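Long-range contacts in glutamine aminotransferase class-II domain protein (Ruegeria pomeroyi, PDB 3MDN), which is probably a class-II glutamine amidotransferase of the Ntn-hydrolase clan, whose members release ammonia from glutamine: residues T12-E17 with G82-H87; A106-F111 with D193-Y198. All coordinates share one frame; numbering follows the deposited sequence.

Contact 1: T12-E17 with G82-H87; sequences TPIFLE and GLFLSH
The backbones of 12-17 and 82-87 come closest where P13 faces G82, their CA atoms 3.7 Å apart, and then diverge until L16 and F84 are 7.8 Å apart CA to CA; no hydrogen bond joins the two segments. G82 has no side chain, so the proline settles against bare backbone, with P13 CB 3.9 Å from G82 N. Farther along, F84 fills the widening gap between the chains. Its CB points toward 12-17 and its CG sits between the backbone N and the carbonyl carbon (chi1 62°), which brings the ring against two aliphatic side chains that receive it differently. One methyl of L16, CD2, is set squarely over the ring face as a CH-pi contact, 3.8 Å from the centroid of the F84 ring and only 13° off its normal. I14 instead comes to the edge, near the ring plane, with CG1 3.9 Å from F84 CE2. The backbone of L16 closes on the far end of the ring, its CA lying 3.9 Å from F84 CZ. Were F84 replaced by an alanine, L16 CD2 would probably lose the ring face it rests on, and I14 CG1 the edge it meets. The contact is thus apolar packing just past the points where both chains turn a corner, between two different sheets. Strand 13-15 pairs with 80-81 in a small two-stranded sheet, the backbone of I14 bonding to S81, whereas strand 84-87 belongs to the seven-stranded sheet between 47-51 and 6-10. W50 of strand 47-51 also packs on F84, and L16 reaches both V48 of that strand and V75 and A76 of helix 70-78, so the hydrophobic cluster continues from the large sheet to the helix.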
loop_
_atom_site.group_PDB
_atom_site.type_symbol
_atom_site.label_atom_id
_atom_site.label_comp_id
_atom_site.label_asym_id
_atom_site.label_seq_id
_atom_site.Cartn_x
_atom_site.Cartn_y
_atom_site.Cartn_z
ATOM N N THR D 12 22.925 23.824 4.615
ATOM C CA THR D 12 23.295 23.457 3.243
ATOM C C THR D 12 22.546 22.183 2.791
ATOM O O THR D 12 22.495 21.223 3.556
ATOM C CB THR D 12 24.809 23.215 3.164
ATOM O OG1 THR D 12 25.465 24.413 3.550
ATOM C CG2 THR D 12 25.247 22.861 1.770
ATOM N N PRO D 13 21.995 22.166 1.550
ATOM C CA PRO D 13 21.194 21.006 1.176
ATOM C C PRO D 13 21.948 19.680 1.246
ATOM O O PRO D 13 23.076 19.591 0.777
ATOM C CB PRO D 13 20.726 21.319 -0.272
ATOM C CG PRO D 13 20.765 22.822 -0.371
ATOM C CD PRO D 13 21.976 23.214 0.510
ATOM N N ILE D 14 21.312 18.673 1.844
ATOM C CA ILE D 14 21.792 17.283 1.837
ATOM C C ILE D 14 20.696 16.303 1.294
ATOM O O ILE D 14 19.519 16.648 1.243
ATOM C CB ILE D 14 22.231 16.855 3.256
ATOM C CG1 ILE D 14 21.057 16.998 4.239
ATOM C CG2 ILE D 14 23.441 17.727 3.773
ATOM C CD1 ILE D 14 21.349 16.489 5.640
ATOM N N PHE D 15 21.088 15.100 0.875
ATOM C CA PHE D 15 20.129 14.076 0.552
ATOM C C PHE D 15 19.325 13.692 1.790
ATOM O O PHE D 15 19.879 13.532 2.890
ATOM C CB PHE D 15 20.826 12.840 -0.029
ATOM C CG PHE D 15 21.541 13.089 -1.336
ATOM C CD1 PHE D 15 20.832 13.132 -2.537
ATOM C CD2 PHE D 15 22.929 13.269 -1.365
ATOM C CE1 PHE D 15 21.495 13.358 -3.759
ATOM C CE2 PHE D 15 23.598 13.502 -2.562
ATOM C CZ PHE D 15 22.874 13.537 -3.775
ATOM N N LEU D 16 18.016 13.538 1.628
ATOM C CA LEU D 16 17.165 13.302 2.790
ATOM C C LEU D 16 17.711 12.127 3.616
ATOM O O LEU D 16 17.772 12.196 4.841
ATOM C CB LEU D 16 15.704 13.077 2.393
ATOM C CG LEU D 16 15.052 14.082 1.429
ATOM C CD1 LEU D 16 13.565 13.757 1.237
ATOM C CD2 LEU D 16 15.211 15.543 1.850
ATOM N N GLU D 17 18.140 11.074 2.924
ATOM C CA GLU D 17 18.684 9.899 3.590
ATOM C C GLU D 17 19.849 10.195 4.554
ATOM O O GLU D 17 20.025 9.462 5.511
ATOM C CB GLU D 17 19.105 8.836 2.569
ATOM C CG GLU D 17 20.298 9.210 1.706
ATOM C CD GLU D 17 20.730 8.082 0.774
ATOM O OE1 GLU D 17 20.072 7.019 0.783
ATOM O OE2 GLU D 17 21.702 8.257 0.004
ATOM N N GLY D 82 17.586 21.653 1.988
ATOM C CA GLY D 82 18.249 22.404 3.016
ATOM C C GLY D 82 17.312 22.629 4.188
ATOM O O GLY D 82 17.713 23.222 5.193
ATOM N N LEU D 83 16.073 22.129 4.080
ATOM C CA LEU D 83 15.129 22.259 5.188
ATOM C C LEU D 83 14.092 21.180 5.096
ATOM O O LEU D 83 13.241 21.198 4.186
ATOM C CB LEU D 83 14.441 23.641 5.197
ATOM C CG LEU D 83 14.123 24.210 6.601
ATOM C CD1 LEU D 83 13.556 25.643 6.503
ATOM C CD2 LEU D 83 13.188 23.329 7.460
ATOM N N PHE D 84 14.153 20.217 6.010
ATOM C CA PHE D 84 13.158 19.162 5.981
ATOM C C PHE D 84 12.869 18.548 7.359
ATOM O O PHE D 84 13.636 18.743 8.290
ATOM C CB PHE D 84 13.517 18.086 4.949
ATOM C CG PHE D 84 14.825 17.366 5.218
ATOM C CD1 PHE D 84 14.834 16.162 5.887
ATOM C CD2 PHE D 84 16.030 17.881 4.750
ATOM C CE1 PHE D 84 16.027 15.491 6.102
ATOM C CE2 PHE D 84 17.221 17.218 4.944
ATOM C CZ PHE D 84 17.231 16.027 5.621
ATOM N N LEU D 85 11.767 17.788 7.437
ATOM C CA LEU D 85 11.278 17.172 8.674
ATOM C C LEU D 85 10.952 15.733 8.317
ATOM O O LEU D 85 10.284 15.517 7.293
ATOM C CB LEU D 85 9.990 17.896 9.117
ATOM C CG LEU D 85 10.077 19.165 10.002
ATOM C CD1 LEU D 85 10.865 20.266 9.353
ATOM C CD2 LEU D 85 8.639 19.632 10.319
ATOM N N SER D 86 11.382 14.764 9.130
ATOM C CA SER D 86 11.055 13.354 8.919
ATOM C C SER D 86 10.770 12.593 10.216
ATOM O O SER D 86 11.334 12.939 11.257
ATOM C CB SER D 86 12.103 12.646 8.081
ATOM O OG SER D 86 13.390 12.922 8.540
ATOM N N HIS D 87 9.897 11.571 10.168
ATOM C CA HIS D 87 9.152 11.127 11.387
ATOM C C HIS D 87 8.564 9.709 11.323
ATOM O O HIS D 87 7.677 9.442 10.529
ATOM C CB HIS D 87 8.045 12.177 11.775
ATOM C CG HIS D 87 7.128 11.748 12.903
ATOM N ND1 HIS D 87 7.427 11.953 14.240
ATOM C CD2 HIS D 87 5.914 11.141 12.885
ATOM C CE1 HIS D 87 6.448 11.477 14.993
ATOM N NE2 HIS D 87 5.513 10.981 14.194
#

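Contact 2: A106-F111 with D193-Y198; sequences ARRWCF and DGQTLY
R108 reaches across to the main chain of D193, where its NH2 donates a hydrogen bond of 3.1 Å to the carbonyl oxygen D193 O. The donor stands above the carbonyl plane, 39° out of it, and NE of R108 adds a weak bond to the same oxygen. A bend in the arginine chain at chi3 (44°) turns the guanidinium so that two of its nitrogens converge on this one acceptor. The carboxylate of D193 is engaged differently: its OD2 lies 4.2 Å from R108 NH2, too far and too far out of plane for a salt bridge, though the opposite charges probably attract. OD1 turns back on its own segment, accepting from the backbone N of Q195 at 2.9 Å in an Asx turn and from T196 N at 2.8 Å, the latter nearly along the C-O axis. These two bonds fix the rotation of the carboxylate and brace the bend at G194, whose backbone angles suit glycine. Beneath the polar layer, D193 CB rests on the indole of W109, 3.5 Å from the centroid of the six-membered ring and 14° off the normal, a CH-pi contact. Past it, W109 CH2 meets Y198 CE1 at 3.9 Å, extending the packing to strand 197-203, which is separated from 109-114 by strand 185-192. W109 also packs on F149 of helix 144-154, while Y198 meets the ring of F191. R108 and W109 end a type II' turn from A106 that links strands 104-106 and 109-114. The chemistry therefore joins two hairpin turns at the surface over a buried tryptophan: D193 gives its carbonyl to the arginine and its carboxylate to its own turn, and its negative charge is likely to be eased by the two amides and the nearby guanidinium.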
loop_
_atom_site.group_PDB
_atom_site.type_symbol
_atom_site.label_atom_id
_atom_site.label_comp_id
_atom_site.label_asym_id
_atom_site.label_seq_id
_atom_site.Cartn_x
_atom_site.Cartn_y
_atom_site.Cartn_z
ATOM N N ALA D 106 0.194 22.593 5.692
ATOM C CA ALA D 106 -0.891 23.417 5.185
ATOM C C ALA D 106 -0.250 24.745 4.807
ATOM O O ALA D 106 0.504 25.307 5.602
ATOM C CB ALA D 106 -1.981 23.592 6.240
ATOM N N ARG D 107 -0.518 25.211 3.588
ATOM C CA ARG D 107 0.130 26.407 3.053
ATOM C C ARG D 107 1.664 26.281 3.071
ATOM O O ARG D 107 2.187 25.284 2.607
ATOM C CB ARG D 107 -0.327 27.630 3.846
ATOM C CG ARG D 107 -1.816 27.848 3.706
ATOM C CD ARG D 107 -2.293 28.957 4.605
ATOM N NE ARG D 107 -3.747 29.037 4.494
ATOM C CZ ARG D 107 -4.492 29.954 5.089
ATOM N NH1 ARG D 107 -3.908 30.885 5.853
ATOM N NH2 ARG D 107 -5.812 29.938 4.920
ATOM N N ARG D 108 2.378 27.272 3.616
ATOM C CA ARG D 108 3.858 27.216 3.678
ATOM C C ARG D 108 4.442 26.363 4.830
ATOM O O ARG D 108 5.676 26.109 4.867
ATOM C CB ARG D 108 4.484 28.632 3.776
ATOM C CG ARG D 108 4.249 29.605 2.593
ATOM C CD ARG D 108 4.871 31.009 2.897
ATOM N NE ARG D 108 6.208 30.858 3.492
ATOM C CZ ARG D 108 6.954 31.839 4.015
ATOM N NH1 ARG D 108 6.513 33.097 4.031
ATOM N NH2 ARG D 108 8.151 31.556 4.525
ATOM N N TRP D 109 3.579 25.943 5.759
ATOM C CA TRP D 109 4.016 25.383 7.051
ATOM C C TRP D 109 3.911 23.859 7.109
ATOM O O TRP D 109 3.033 23.276 6.466
ATOM C CB TRP D 109 3.171 25.958 8.186
ATOM C CG TRP D 109 3.445 27.389 8.444
ATOM C CD1 TRP D 109 2.948 28.467 7.772
ATOM C CD2 TRP D 109 4.319 27.911 9.460
ATOM N NE1 TRP D 109 3.448 29.647 8.323
ATOM C CE2 TRP D 109 4.296 29.326 9.355
ATOM C CE3 TRP D 109 5.134 27.318 10.420
ATOM C CZ2 TRP D 109 5.044 30.151 10.192
ATOM C CZ3 TRP D 109 5.881 28.133 11.257
ATOM C CH2 TRP D 109 5.830 29.545 11.139
ATOM N N CYS D 110 4.818 23.230 7.850
ATOM C CA CYS D 110 4.698 21.805 8.126
ATOM C C CYS D 110 5.030 21.587 9.565
ATOM O O CYS D 110 5.593 22.473 10.200
ATOM C CB CYS D 110 5.601 20.957 7.225
ATOM S SG CYS D 110 7.351 21.367 7.285
ATOM N N PHE D 111 4.710 20.412 10.086
ATOM C CA PHE D 111 4.642 20.243 11.529
ATOM C C PHE D 111 4.627 18.762 11.872
ATOM O O PHE D 111 3.988 17.976 11.195
ATOM C CB PHE D 111 3.341 20.917 11.997
ATOM C CG PHE D 111 3.101 20.866 13.484
ATOM C CD1 PHE D 111 2.502 19.760 14.064
ATOM C CD2 PHE D 111 3.439 21.947 14.285
ATOM C CE1 PHE D 111 2.268 19.717 15.422
ATOM C CE2 PHE D 111 3.209 21.925 15.649
ATOM C CZ PHE D 111 2.627 20.803 16.222
ATOM N N ASP D 193 8.355 27.135 8.361
ATOM C CA ASP D 193 7.630 27.892 7.336
ATOM C C ASP D 193 8.421 27.839 6.055
ATOM O O ASP D 193 8.124 28.552 5.122
ATOM C CB ASP D 193 7.417 29.356 7.756
ATOM C CG ASP D 193 8.721 30.048 8.174
ATOM O OD1 ASP D 193 9.818 29.457 7.984
ATOM O OD2 ASP D 193 8.654 31.176 8.710
ATOM N N GLY D 194 9.448 26.999 6.011
ATOM C CA GLY D 194 10.271 26.911 4.816
ATOM C C GLY D 194 11.440 27.871 4.788
ATOM O O GLY D 194 12.252 27.807 3.875
ATOM N N GLN D 195 11.530 28.752 5.785
ATOM C CA GLN D 195 12.709 29.609 5.990
ATOM C C GLN D 195 13.404 29.401 7.352
ATOM O O GLN D 195 14.640 29.378 7.447
ATOM C CB GLN D 195 12.306 31.079 5.837
ATOM C CG GLN D 195 12.277 31.585 4.368
ATOM C CD GLN D 195 13.535 32.444 4.063
ATOM O OE1 GLN D 195 13.528 33.686 4.226
ATOM N NE2 GLN D 195 14.627 31.778 3.672
ATOM N N THR D 196 12.601 29.245 8.399
ATOM C CA THR D 196 13.103 29.062 9.763
ATOM C C THR D 196 12.657 27.695 10.234
ATOM O O THR D 196 11.577 27.267 9.875
ATOM C CB THR D 196 12.532 30.148 10.718
ATOM O OG1 THR D 196 12.910 31.441 10.241
ATOM C CG2 THR D 196 13.052 29.980 12.138
ATOM N N LEU D 197 13.464 27.027 11.058
ATOM C CA LEU D 197 13.073 25.737 11.597
ATOM C C LEU D 197 12.856 25.941 13.103
ATOM O O LEU D 197 13.677 26.589 13.758
ATOM C CB LEU D 197 14.174 24.697 11.359
ATOM C CG LEU D 197 14.020 23.380 12.137
ATOM C CD1 LEU D 197 12.737 22.677 11.671
ATOM C CD2 LEU D 197 15.244 22.432 11.959
ATOM N N TYR D 198 11.764 25.400 13.635
ATOM C CA TYR D 198 11.414 25.581 15.042
ATOM C C TYR D 198 11.324 24.228 15.716
ATOM O O TYR D 198 11.024 23.223 15.068
ATOM C CB TYR D 198 10.033 26.232 15.195
ATOM C CG TYR D 198 9.934 27.622 14.624
ATOM C CD1 TYR D 198 9.389 27.830 13.362
ATOM C CD2 TYR D 198 10.443 28.723 15.328
ATOM C CE1 TYR D 198 9.300 29.105 12.820
ATOM C CE2 TYR D 198 10.352 30.020 14.788
ATOM C CZ TYR D 198 9.775 30.194 13.542
ATOM O OH TYR D 198 9.708 31.440 12.975
#

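Overall arrangement
Contact 1 is partly buried, without a hydrogen bond between its segments and built mainly from apolar side chains, whereas contact 2 lies at the surface and sets charged and polar groups above an aromatic base. They also hold different elements: 12-17 with 82-87 ties a small two-stranded sheet to one large antiparallel sheet, while 106-111 with 193-198 joins connections within the other. The stacking of two such sheets is consistent with the Ntn-hydrolase fold. Their centres are 13 Å apart, and the contacts touch through residues of 82-87 that take no part in contact 1 itself: L83 CD1 packs 3.5 Å from G194 C, and L85 meets C110 and L197, so segment 82-87 connects the two.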